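Local coordinates for protein mosquitocidal toxin (Lysinibacillus sphaericus, PDB 2VSE) that acts as a mosquitocidal holotoxin, probably coupling an ADP-ribosyltransferase domain to ricin-B-like lectin domains that may bind sugars on target cells, at residues Gly419-Ser424 and Trp547-Phe552; Gln735-Lys740 and Ile750-Asn755. One frame throughout, in Å; residues are numbered along the deposited sequence.

Contact 1 of 2, residues Gly419-Ser424 and Trp547-Phe552; sequences GTYQVS and WIIKPF
Trp547 meets the strand of residues 419-424 at its far end, where CE3 of the indole lies 3.4 Å from Ser424 O and the ring crosses the Val423 side chain at about a right angle. Its NE1 turns elsewhere, to the carbonyl of Leu521, as expected for the tryptophan of a Q-x-W motif in a ricin-type beta-trefoil. Ile548 and Ser424 form an antiparallel hydrogen-bonded pair: Ile548 N gives a bond of 2.7 Å to Ser424 O, and the Ser424 amide returns one to Ile548 O within the carbonyl plane. On the face of their side chains, water 1 joins Ser424 OG and donates to Ile548 O. Ile549 shares the opposite face with Val423, but its closest touch is diagonal. With CG2 anti to the backbone N, this methyl comes 3.4 Å from Tyr421 CD1. Lys550 and Gln422 form the next hydrogen-bonded pair, in which Lys550 N meets Gln422 O at 2.9 Å and an almost straight N-H...O angle of 176°. Pro551 has no amide proton to give, and its non-hydrogen-bonded place opposite Tyr421 asks for none; its CG rests 3.8 Å from Tyr421 CE1, and the Tyr421 hydroxyl itself bonds to Lys417 O. At Phe552 the ladder ends in two bonds. Its amide reaches Thr420 O from above the carbonyl plane, while Thr420 OG1, set between N and carbonyl carbon at chi1 43°, donates to Phe552 O over 2.6 Å. Gln422 OE1 approaches the Phe552 ring obliquely, 3.0 Å from CD1. The chemistry is that of an antiparallel ladder: two reciprocal backbone pairs, then a single backbone bond; Val423 and Ile549 share an apolar face, Ile548 joins polar Gln422, Ser424 and Lys550 on the other, and a threonine hydroxyl extends the bonding beyond the proline.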
ATOM      1  N   GLY A 419       8.273  -5.028 -10.896  1.00 48.62           N
ATOM      2  CA  GLY A 419       7.219  -4.278 -11.565  1.00 48.19           C
ATOM      3  C   GLY A 419       7.633  -2.906 -12.079  1.00 47.98           C
ATOM      4  O   GLY A 419       8.824  -2.614 -12.231  1.00 47.96           O
ATOM      5  N   THR A 420       6.641  -2.066 -12.354  1.00 47.59           N
ATOM      6  CA  THR A 420       6.880  -0.719 -12.869  1.00 47.34           C
ATOM      7  C   THR A 420       6.893   0.322 -11.765  1.00 47.52           C
ATOM      8  O   THR A 420       6.047   0.323 -10.865  1.00 47.55           O
ATOM      9  CB  THR A 420       5.848  -0.295 -13.929  1.00 47.07           C
ATOM     10  OG1 THR A 420       4.546  -0.693 -13.497  1.00 46.21           O
ATOM     11  CG2 THR A 420       6.158  -0.933 -15.272  1.00 46.27           C
ATOM     12  N   TYR A 421       7.873   1.208 -11.860  1.00 47.60           N
ATOM     13  CA  TYR A 421       8.128   2.220 -10.852  1.00 47.89           C
ATOM     14  C   TYR A 421       8.547   3.534 -11.481  1.00 48.10           C
ATOM     15  O   TYR A 421       9.038   3.585 -12.605  1.00 48.31           O
ATOM     16  CB  TYR A 421       9.243   1.762  -9.902  1.00 47.62           C
ATOM     17  CG  TYR A 421       8.885   0.554  -9.083  1.00 47.39           C
ATOM     18  CD1 TYR A 421       8.290   0.686  -7.832  1.00 47.22           C
ATOM     19  CD2 TYR A 421       9.138  -0.724  -9.561  1.00 47.43           C
ATOM     20  CE1 TYR A 421       7.957  -0.428  -7.076  1.00 47.67           C
ATOM     21  CE2 TYR A 421       8.796  -1.847  -8.824  1.00 48.37           C
ATOM     22  CZ  TYR A 421       8.213  -1.692  -7.580  1.00 48.10           C
ATOM     23  OH  TYR A 421       7.894  -2.808  -6.852  1.00 48.29           O
ATOM     24  N   GLN A 422       8.355   4.596 -10.724  1.00 48.53           N
ATOM     25  CA  GLN A 422       8.892   5.895 -11.034  1.00 48.93           C
ATOM     26  C   GLN A 422       9.961   6.127  -9.974  1.00 49.03           C
ATOM     27  O   GLN A 422       9.765   5.781  -8.786  1.00 49.83           O
ATOM     28  CB  GLN A 422       7.771   6.900 -10.902  1.00 49.32           C
ATOM     29  CG  GLN A 422       7.873   8.091 -11.784  1.00 52.12           C
ATOM     30  CD  GLN A 422       6.516   8.611 -12.155  1.00 54.37           C
ATOM     31  OE1 GLN A 422       5.848   8.042 -13.009  1.00 57.16           O
ATOM     32  NE2 GLN A 422       6.093   9.693 -11.514  1.00 55.55           N
ATOM     33  N   VAL A 423      11.109   6.644 -10.396  1.00 48.54           N
ATOM     34  CA  VAL A 423      12.246   6.854  -9.503  1.00 47.96           C
ATOM     35  C   VAL A 423      12.535   8.351  -9.440  1.00 48.13           C
ATOM     36  O   VAL A 423      12.801   8.982 -10.460  1.00 48.24           O
ATOM     37  CB  VAL A 423      13.502   6.071  -9.988  1.00 47.57           C
ATOM     38  CG1 VAL A 423      14.614   6.173  -8.985  1.00 46.84           C
ATOM     39  CG2 VAL A 423      13.166   4.616 -10.215  1.00 46.88           C
ATOM     40  N   SER A 424      12.458   8.922  -8.249  1.00 48.26           N
ATOM     41  CA  SER A 424      12.634  10.358  -8.082  1.00 48.92           C
ATOM     42  C   SER A 424      13.569  10.680  -6.919  1.00 49.10           C
ATOM     43  O   SER A 424      13.804   9.844  -6.044  1.00 49.42           O
ATOM     44  CB  SER A 424      11.278  11.042  -7.894  1.00 49.11           C
ATOM     45  OG  SER A 424      10.609  10.529  -6.751  1.00 50.00           O
ATOM     46  N   TRP A 547      16.954   7.935  -3.133  1.00 49.07           N
ATOM     47  CA  TRP A 547      15.923   7.886  -4.159  1.00 48.68           C
ATOM     48  C   TRP A 547      14.603   7.317  -3.658  1.00 48.48           C
ATOM     49  O   TRP A 547      14.573   6.335  -2.914  1.00 48.47           O
ATOM     50  CB  TRP A 547      16.427   7.087  -5.358  1.00 48.49           C
ATOM     51  CG  TRP A 547      17.666   7.670  -5.962  1.00 48.44           C
ATOM     52  CD1 TRP A 547      18.960   7.355  -5.651  1.00 47.84           C
ATOM     53  CD2 TRP A 547      17.729   8.695  -6.960  1.00 48.43           C
ATOM     54  NE1 TRP A 547      19.828   8.110  -6.409  1.00 48.19           N
ATOM     55  CE2 TRP A 547      19.100   8.936  -7.225  1.00 48.74           C
ATOM     56  CE3 TRP A 547      16.766   9.421  -7.667  1.00 48.01           C
ATOM     57  CZ2 TRP A 547      19.527   9.878  -8.166  1.00 48.42           C
ATOM     58  CZ3 TRP A 547      17.190  10.357  -8.606  1.00 48.23           C
ATOM     59  CH2 TRP A 547      18.559  10.580  -8.842  1.00 48.34           C
ATOM     60  N   ILE A 548      13.516   7.954  -4.081  1.00 48.21           N
ATOM     61  CA  ILE A 548      12.168   7.461  -3.833  1.00 47.84           C
ATOM     62  C   ILE A 548      11.761   6.540  -4.984  1.00 48.02           C
ATOM     63  O   ILE A 548      11.847   6.928  -6.152  1.00 47.85           O
ATOM     64  CB  ILE A 548      11.191   8.639  -3.690  1.00 47.98           C
ATOM     65  CG1 ILE A 548      11.575   9.449  -2.449  1.00 48.05           C
ATOM     66  CG2 ILE A 548       9.720   8.160  -3.647  1.00 46.44           C
ATOM     67  CD1 ILE A 548      11.175  10.895  -2.507  1.00 49.63           C
ATOM     68  N   ILE A 549      11.351   5.316  -4.653  1.00 47.84           N
ATOM     69  CA  ILE A 549      10.902   4.369  -5.662  1.00 47.95           C
ATOM     70  C   ILE A 549       9.416   4.085  -5.488  1.00 48.50           C
ATOM     71  O   ILE A 549       9.012   3.403  -4.569  1.00 48.86           O
ATOM     72  CB  ILE A 549      11.714   3.074  -5.641  1.00 47.60           C
ATOM     73  CG1 ILE A 549      13.162   3.340  -6.077  1.00 47.18           C
ATOM     74  CG2 ILE A 549      11.078   2.023  -6.539  1.00 47.33           C
ATOM     75  CD1 ILE A 549      14.130   2.201  -5.706  1.00 47.54           C
ATOM     76  N   LYS A 550       8.604   4.615  -6.389  1.00 48.96           N
ATOM     77  CA  LYS A 550       7.167   4.562  -6.212  1.00 49.66           C
ATOM     78  C   LYS A 550       6.472   3.733  -7.302  1.00 49.44           C
ATOM     79  O   LYS A 550       6.677   3.982  -8.483  1.00 49.49           O
ATOM     80  CB  LYS A 550       6.605   5.986  -6.164  1.00 49.68           C
ATOM     81  CG  LYS A 550       5.249   6.091  -5.544  1.00 52.20           C
ATOM     82  CD  LYS A 550       4.659   7.499  -5.698  1.00 55.56           C
ATOM     83  CE  LYS A 550       5.271   8.531  -4.723  1.00 57.54           C
ATOM     84  NZ  LYS A 550       4.516   9.852  -4.738  1.00 57.42           N
ATOM     85  N   PRO A 551       5.650   2.742  -6.896  1.00 49.48           N
ATOM     86  CA  PRO A 551       4.832   1.963  -7.825  1.00 49.30           C
ATOM     87  C   PRO A 551       4.051   2.832  -8.794  1.00 49.21           C
ATOM     88  O   PRO A 551       3.447   3.829  -8.402  1.00 49.30           O
ATOM     89  CB  PRO A 551       3.867   1.225  -6.891  1.00 49.23           C
ATOM     90  CG  PRO A 551       4.680   0.997  -5.659  1.00 49.05           C
ATOM     91  CD  PRO A 551       5.475   2.267  -5.503  1.00 49.38           C
ATOM     92  N   PHE A 552       4.088   2.471 -10.066  1.00 49.31           N
ATOM     93  CA  PHE A 552       3.342   3.200 -11.076  1.00 49.61           C
ATOM     94  C   PHE A 552       2.565   2.195 -11.903  1.00 50.04           C
ATOM     95  O   PHE A 552       3.123   1.210 -12.364  1.00 50.38           O
ATOM     96  CB  PHE A 552       4.275   4.033 -11.973  1.00 49.24           C
ATOM     97  CG  PHE A 552       3.544   4.986 -12.885  1.00 49.07           C
ATOM     98  CD1 PHE A 552       3.386   6.314 -12.531  1.00 48.80           C
ATOM     99  CD2 PHE A 552       3.001   4.544 -14.094  1.00 49.21           C
ATOM    100  CE1 PHE A 552       2.691   7.201 -13.361  1.00 50.03           C
ATOM    101  CE2 PHE A 552       2.301   5.407 -14.925  1.00 49.82           C
ATOM    102  CZ  PHE A 552       2.139   6.746 -14.559  1.00 49.99           C
TER
HETATM  103  O   HOH W   1       9.215   8.204  -7.593  1.00 45.43           O

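Contact 2 of 2, residues Gln735-Lys740 and Ile750-Asn755; sequences QSWKLK and IHILDN
Ile752 O is gripped by two donors of one residue, Asn755 N at 3.0 Å and Asn755 ND2 at 2.9 Å, which secures the type II' turn from Ile752 to Asn755. Just before that turn, Ile752 reaches across to Trp737 and lays its CD1 over the centre of the six-membered ring, 3.6 Å from the centroid, a CH-pi contact. Ile750, crossing the indole at about a right angle, brings CG2 to CE3 of Trp737. Between these isoleucines, His751 pairs with Lys738 through two reciprocal backbone bonds. A chi1 of 72° places the imidazole so that Lys738 CB lies over one of its faces, toward the rim. Two in-plane partners help fix the ring's rotation: ND1 donates to Leu753 O over 2.6 Å, and NE2 meets water 2 at 2.8 Å, a water that also accepts from Lys738 NZ. Gln735, Ser736 and Trp737 spell the Q-x-W motif of ricin B lectins, and Trp737 NE1 bonds to Ile715 O. The segments belong to the hairpin of strands 737-742 and 747-752; strand 701-707 flanks the first, the second pairs also with 755-758 and 780-786, Ile750 bonding through its backbone to Leu757, and Ile705, Met717 and Leu757 pack round Trp737.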
ATOM      1  N   GLN A 735     -40.011   1.988   8.065  1.00 47.16           N
ATOM      2  CA  GLN A 735     -38.802   2.795   7.980  1.00 46.98           C
ATOM      3  C   GLN A 735     -37.652   1.940   7.451  1.00 47.40           C
ATOM      4  O   GLN A 735     -36.493   2.374   7.357  1.00 47.29           O
ATOM      5  CB  GLN A 735     -38.458   3.349   9.360  1.00 46.70           C
ATOM      6  CG  GLN A 735     -39.393   4.458   9.807  1.00 46.34           C
ATOM      7  CD  GLN A 735     -39.065   5.000  11.179  1.00 46.21           C
ATOM      8  OE1 GLN A 735     -38.710   4.247  12.102  1.00 49.09           O
ATOM      9  NE2 GLN A 735     -39.172   6.310  11.328  1.00 44.15           N
ATOM     10  N   SER A 736     -37.975   0.704   7.114  1.00 47.10           N
ATOM     11  CA  SER A 736     -36.957  -0.201   6.642  1.00 47.27           C
ATOM     12  C   SER A 736     -37.194  -0.543   5.183  1.00 47.28           C
ATOM     13  O   SER A 736     -38.012  -1.418   4.859  1.00 47.81           O
ATOM     14  CB  SER A 736     -36.910  -1.469   7.513  1.00 46.66           C
ATOM     15  OG  SER A 736     -35.866  -2.305   7.074  1.00 45.70           O
ATOM     16  N   TRP A 737     -36.457   0.133   4.316  1.00 47.15           N
ATOM     17  CA  TRP A 737     -36.671   0.042   2.872  1.00 47.56           C
ATOM     18  C   TRP A 737     -35.747  -0.949   2.195  1.00 48.03           C
ATOM     19  O   TRP A 737     -34.533  -0.939   2.419  1.00 48.75           O
ATOM     20  CB  TRP A 737     -36.440   1.409   2.241  1.00 47.37           C
ATOM     21  CG  TRP A 737     -37.351   2.434   2.750  1.00 47.18           C
ATOM     22  CD1 TRP A 737     -37.162   3.237   3.843  1.00 47.46           C
ATOM     23  CD2 TRP A 737     -38.626   2.779   2.207  1.00 47.66           C
ATOM     24  NE1 TRP A 737     -38.245   4.072   4.008  1.00 48.71           N
ATOM     25  CE2 TRP A 737     -39.158   3.812   3.014  1.00 49.03           C
ATOM     26  CE3 TRP A 737     -39.368   2.326   1.108  1.00 47.03           C
ATOM     27  CZ2 TRP A 737     -40.400   4.407   2.747  1.00 46.74           C
ATOM     28  CZ3 TRP A 737     -40.612   2.916   0.854  1.00 46.96           C
ATOM     29  CH2 TRP A 737     -41.109   3.934   1.674  1.00 46.58           C
ATOM     30  N   LYS A 738     -36.323  -1.797   1.355  1.00 48.38           N
ATOM     31  CA  LYS A 738     -35.545  -2.708   0.529  1.00 48.52           C
ATOM     32  C   LYS A 738     -35.056  -1.951  -0.698  1.00 48.82           C
ATOM     33  O   LYS A 738     -35.815  -1.222  -1.334  1.00 48.89           O
ATOM     34  CB  LYS A 738     -36.403  -3.897   0.109  1.00 48.74           C
ATOM     35  CG  LYS A 738     -35.722  -4.956  -0.748  1.00 49.58           C
ATOM     36  CD  LYS A 738     -34.762  -5.830   0.057  1.00 52.18           C
ATOM     37  CE  LYS A 738     -34.584  -7.198  -0.592  1.00 53.71           C
ATOM     38  NZ  LYS A 738     -34.591  -7.039  -2.072  1.00 56.22           N
ATOM     39  N   LEU A 739     -33.779  -2.108  -1.022  1.00 49.15           N
ATOM     40  CA  LEU A 739     -33.257  -1.542  -2.248  1.00 49.27           C
ATOM     41  C   LEU A 739     -33.070  -2.622  -3.289  1.00 49.28           C
ATOM     42  O   LEU A 739     -32.242  -3.520  -3.143  1.00 50.15           O
ATOM     43  CB  LEU A 739     -31.991  -0.729  -1.998  1.00 49.40           C
ATOM     44  CG  LEU A 739     -32.257   0.783  -1.850  1.00 50.17           C
ATOM     45  CD1 LEU A 739     -33.013   1.114  -0.573  1.00 50.32           C
ATOM     46  CD2 LEU A 739     -30.962   1.579  -1.904  1.00 51.52           C
ATOM     47  N   LYS A 740     -33.903  -2.560  -4.321  1.00 49.15           N
ATOM     48  CA  LYS A 740     -33.904  -3.546  -5.375  1.00 48.87           C
ATOM     49  C   LYS A 740     -33.244  -2.964  -6.602  1.00 48.72           C
ATOM     50  O   LYS A 740     -33.830  -2.146  -7.318  1.00 48.89           O
ATOM     51  CB  LYS A 740     -35.335  -3.979  -5.697  1.00 49.02           C
ATOM     52  CG  LYS A 740     -35.403  -5.070  -6.783  1.00 49.22           C
ATOM     53  CD  LYS A 740     -36.844  -5.349  -7.192  1.00 50.75           C
ATOM     54  CE  LYS A 740     -36.899  -6.420  -8.269  1.00 52.83           C
ATOM     55  NZ  LYS A 740     -38.132  -7.225  -8.166  1.00 54.24           N
ATOM     56  N   ILE A 750     -37.260   1.254  -4.530  1.00 48.27           N
ATOM     57  CA  ILE A 750     -37.116   1.389  -3.089  1.00 48.09           C
ATOM     58  C   ILE A 750     -38.493   1.108  -2.507  1.00 48.30           C
ATOM     59  O   ILE A 750     -39.444   1.863  -2.741  1.00 48.45           O
ATOM     60  CB  ILE A 750     -36.594   2.802  -2.713  1.00 48.47           C
ATOM     61  CG1 ILE A 750     -35.248   3.085  -3.407  1.00 46.67           C
ATOM     62  CG2 ILE A 750     -36.500   2.958  -1.194  1.00 48.97           C
ATOM     63  CD1 ILE A 750     -34.783   4.543  -3.297  1.00 47.40           C
ATOM     64  N   HIS A 751     -38.615  -0.004  -1.788  1.00 48.25           N
ATOM     65  CA  HIS A 751     -39.943  -0.513  -1.424  1.00 48.34           C
ATOM     66  C   HIS A 751     -40.040  -1.209  -0.065  1.00 48.49           C
ATOM     67  O   HIS A 751     -39.053  -1.772   0.435  1.00 48.96           O
ATOM     68  CB  HIS A 751     -40.479  -1.450  -2.527  1.00 47.93           C
ATOM     69  CG  HIS A 751     -39.787  -2.771  -2.597  1.00 47.47           C
ATOM     70  ND1 HIS A 751     -40.343  -3.929  -2.096  1.00 48.70           N
ATOM     71  CD2 HIS A 751     -38.590  -3.128  -3.123  1.00 46.87           C
ATOM     72  CE1 HIS A 751     -39.525  -4.943  -2.323  1.00 46.92           C
ATOM     73  NE2 HIS A 751     -38.454  -4.483  -2.941  1.00 45.78           N
ATOM     74  N   ILE A 752     -41.248  -1.184   0.500  1.00 47.90           N
ATOM     75  CA  ILE A 752     -41.594  -1.948   1.688  1.00 47.41           C
ATOM     76  C   ILE A 752     -42.751  -2.835   1.312  1.00 48.09           C
ATOM     77  O   ILE A 752     -43.849  -2.345   1.022  1.00 48.66           O
ATOM     78  CB  ILE A 752     -41.985  -1.036   2.869  1.00 47.41           C
ATOM     79  CG1 ILE A 752     -40.769  -0.193   3.284  1.00 46.51           C
ATOM     80  CG2 ILE A 752     -42.555  -1.870   4.042  1.00 44.12           C
ATOM     81  CD1 ILE A 752     -41.070   0.854   4.290  1.00 46.82           C
ATOM     82  N   LEU A 753     -42.506  -4.140   1.329  1.00 48.56           N
ATOM     83  CA  LEU A 753     -43.413  -5.104   0.710  1.00 49.00           C
ATOM     84  C   LEU A 753     -43.756  -4.633  -0.720  1.00 49.34           C
ATOM     85  O   LEU A 753     -42.845  -4.374  -1.510  1.00 49.11           O
ATOM     86  CB  LEU A 753     -44.638  -5.360   1.599  1.00 48.90           C
ATOM     87  CG  LEU A 753     -44.294  -6.083   2.915  1.00 49.53           C
ATOM     88  CD1 LEU A 753     -45.525  -6.326   3.765  1.00 49.60           C
ATOM     89  CD2 LEU A 753     -43.581  -7.411   2.646  1.00 48.98           C
ATOM     90  N   ASP A 754     -45.038  -4.499  -1.049  1.00 49.51           N
ATOM     91  CA  ASP A 754     -45.440  -4.102  -2.400  1.00 50.10           C
ATOM     92  C   ASP A 754     -45.690  -2.577  -2.530  1.00 49.91           C
ATOM     93  O   ASP A 754     -46.362  -2.106  -3.448  1.00 49.99           O
ATOM     94  CB  ASP A 754     -46.659  -4.928  -2.862  1.00 50.89           C
ATOM     95  CG  ASP A 754     -47.877  -4.805  -1.912  1.00 53.86           C
ATOM     96  OD1 ASP A 754     -47.754  -4.247  -0.789  1.00 57.03           O
ATOM     97  OD2 ASP A 754     -48.975  -5.273  -2.289  1.00 55.83           O
ATOM     98  N   ASN A 755     -45.122  -1.805  -1.615  1.00 49.29           N
ATOM     99  CA  ASN A 755     -45.301  -0.380  -1.619  1.00 48.97           C
ATOM    100  C   ASN A 755     -44.010   0.268  -2.082  1.00 48.94           C
ATOM    101  O   ASN A 755     -42.963   0.038  -1.479  1.00 49.10           O
ATOM    102  CB  ASN A 755     -45.647   0.099  -0.214  1.00 49.14           C
ATOM    103  CG  ASN A 755     -46.888  -0.589   0.361  1.00 49.74           C
ATOM    104  OD1 ASN A 755     -48.009  -0.180   0.085  1.00 49.32           O
ATOM    105  ND2 ASN A 755     -46.680  -1.630   1.171  1.00 48.36           N
TER
HETATM  106  O   HOH W   2     -36.722  -6.531  -3.867  1.00 43.99           O

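Overall arrangement
Contact 1 closes before contact 2 opens along the chain, and the two fall in different ricin B lectin domains, with centres 49 Å apart and nearest atoms about 35 Å apart. They illustrate two ways of building a beta-trefoil barrel. Contact 1 joins the first and last strands of its domain, 419-425 and 547-551, across 121 intervening residues, and so closes the ring. Contact 2 joins sequence neighbours, the hairpin strands 737-742 and 747-752, near the C-terminal end of the holotoxin. They share no sheet and do not touch. Each lies within its own lectin-like module, consistent with a toxin built from several beta-trefoil modules in series.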